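Local coordinates for putative molybdenum cofactor biosynthesis protein (Corynebacterium diphtheriae, PDB 2G2C), which probably binds molybdopterin and takes part in molybdenum cofactor biosynthesis, though its exact function is unproven, at residues A[125-130]-A[134-139]. Numbering follows the deposited sequence.
Sequences GVTGRD and ALIVNA
G125 and I136 form a hydrogen-bonded antiparallel pair in the beta hairpin of strands 124-126 and 135-139, part of the mixed sheet of this MoCF_biosynth-type domain. Two backbone bonds join them: G125 N gives its hydrogen to I136 O at 3.0 Å, and I136 N reaches G125 O at 2.9 Å. V126 and L135 follow as the non-hydrogen-bonded pair, their CA atoms 4.4 Å apart. Beyond them T127 N donates to A134 O at 2.8 Å, and the same oxygen receives a CA-H...O contact from V126.

G125 has an almost fully extended backbone and, being glycine, puts no side chain beside I136. On the other face of the sheet the branched V126 and L135 suit an apolar layer: V126 CG1 lies 4.0 Å from L135 CD1, the two side chains crossing at a slant. A chi1 of 173° sets L135 CG opposite its own backbone N and beside the carbonyl carbon, and from there CD1 draws nearer to strand 124-126, also touching G125 O. Helix 157-165 covers this face, L164 meeting V126 while I157 and I160 meet L135.

T127 serves both polar and apolar needs. Its methyl CG2 rests 3.8 Å from I136 CD1, the side chains nearly perpendicular, on the face opposite V126 and L135. With chi1 at 63°, OG1 sits between the backbone N and the carbonyl carbon, and there it takes the place of a main-chain acceptor: A134 N donates to T127 OG1 over 2.9 Å at 178°.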
loop_
_atom_site.group_PDB
_atom_site.type_symbol
_atom_site.label_atom_id
_atom_site.label_comp_id
_atom_site.label_asym_id
_atom_site.label_seq_id
_atom_site.Cartn_x
_atom_site.Cartn_y
_atom_site.Cartn_z
ATOM N N GLY A 125 -5.067 -1.918 6.391
ATOM C CA GLY A 125 -5.902 -1.315 7.435
ATOM C C GLY A 125 -6.344 0.062 7.066
ATOM O O GLY A 125 -5.871 0.607 6.044
ATOM N N VAL A 126 -7.191 0.664 7.915
ATOM C CA VAL A 126 -7.604 2.063 7.648
ATOM C C VAL A 126 -7.142 2.976 8.772
ATOM O O VAL A 126 -6.911 2.510 9.888
ATOM C CB VAL A 126 -9.159 2.193 7.492
ATOM C CG1 VAL A 126 -9.660 1.449 6.268
ATOM C CG2 VAL A 126 -9.899 1.664 8.710
ATOM N N THR A 127 -7.007 4.276 8.459
ATOM C CA THR A 127 -6.430 5.223 9.420
ATOM C C THR A 127 -7.481 5.896 10.290
ATOM O O THR A 127 -7.148 6.686 11.165
ATOM C CB THR A 127 -5.632 6.334 8.741
ATOM O OG1 THR A 127 -6.546 7.071 7.921
ATOM C CG2 THR A 127 -4.446 5.739 7.938
ATOM N N GLY A 128 -8.736 5.550 10.077
ATOM C CA GLY A 128 -9.865 6.152 10.803
ATOM C C GLY A 128 -11.132 5.492 10.334
ATOM O O GLY A 128 -11.088 4.503 9.568
ATOM N N ARG A 129 -12.264 6.069 10.728
ATOM C CA ARG A 129 -13.545 5.457 10.413
ATOM C C ARG A 129 -14.541 6.320 9.653
ATOM O O ARG A 129 -15.701 5.948 9.486
ATOM C CB ARG A 129 -14.124 4.678 11.612
ATOM C CG ARG A 129 -13.169 3.570 12.120
ATOM C CD ARG A 129 -13.105 2.350 11.169
ATOM N NE ARG A 129 -14.362 1.583 11.264
ATOM C CZ ARG A 129 -14.644 0.689 12.225
ATOM N NH1 ARG A 129 -13.711 0.374 13.135
ATOM N NH2 ARG A 129 -15.853 0.107 12.267
ATOM N N ASP A 130 -14.050 7.436 9.123
ATOM C CA ASP A 130 -14.906 8.442 8.548
ATOM C C ASP A 130 -14.419 8.790 7.150
ATOM O O ASP A 130 -13.486 8.136 6.619
ATOM C CB ASP A 130 -14.993 9.689 9.432
ATOM C CG ASP A 130 -13.656 10.396 9.618
ATOM O OD1 ASP A 130 -12.707 10.297 8.796
ATOM O OD2 ASP A 130 -13.576 11.135 10.633
ATOM N N ALA A 134 -7.976 6.976 5.416
ATOM C CA ALA A 134 -7.312 6.361 4.280
ATOM C C ALA A 134 -7.185 4.851 4.486
ATOM O O ALA A 134 -7.130 4.374 5.625
ATOM C CB ALA A 134 -5.940 6.958 4.087
ATOM N N LEU A 135 -7.154 4.124 3.377
ATOM C CA LEU A 135 -6.847 2.698 3.361
ATOM C C LEU A 135 -5.384 2.520 2.955
ATOM O O LEU A 135 -4.969 3.094 1.949
ATOM C CB LEU A 135 -7.708 2.030 2.307
ATOM C CG LEU A 135 -7.425 0.558 2.010
ATOM C CD1 LEU A 135 -7.775 -0.349 3.226
ATOM C CD2 LEU A 135 -8.235 0.157 0.766
ATOM N N ILE A 136 -4.598 1.777 3.731
ATOM C CA ILE A 136 -3.203 1.528 3.412
ATOM C C ILE A 136 -3.064 0.029 3.205
ATOM O O ILE A 136 -3.596 -0.770 4.018
ATOM C CB ILE A 136 -2.276 2.008 4.547
ATOM C CG1 ILE A 136 -2.550 3.478 4.884
ATOM C CG2 ILE A 136 -0.794 1.814 4.158
ATOM C CD1 ILE A 136 -1.687 3.995 5.980
ATOM N N VAL A 137 -2.360 -0.350 2.127
ATOM C CA VAL A 137 -2.168 -1.767 1.765
ATOM C C VAL A 137 -0.688 -1.968 1.520
ATOM O O VAL A 137 -0.086 -1.235 0.723
ATOM C CB VAL A 137 -2.930 -2.091 0.442
ATOM C CG1 VAL A 137 -2.543 -3.467 -0.129
ATOM C CG2 VAL A 137 -4.429 -2.009 0.651
ATOM N N ASN A 138 -0.103 -2.955 2.212
ATOM C CA ASN A 138 1.302 -3.353 1.971
ATOM C C ASN A 138 1.348 -4.528 1.006
ATOM O O ASN A 138 0.866 -5.623 1.348
ATOM C CB ASN A 138 1.968 -3.866 3.259
ATOM C CG ASN A 138 2.068 -2.835 4.365
ATOM O OD1 ASN A 138 2.152 -3.238 5.517
ATOM N ND2 ASN A 138 2.140 -1.542 4.036
ATOM N N ALA A 139 1.915 -4.316 -0.187
ATOM C CA ALA A 139 2.177 -5.435 -1.103
ATOM C C ALA A 139 3.637 -5.868 -1.066
ATOM O O ALA A 139 4.508 -5.110 -0.663
ATOM C CB ALA A 139 1.807 -5.038 -2.531
#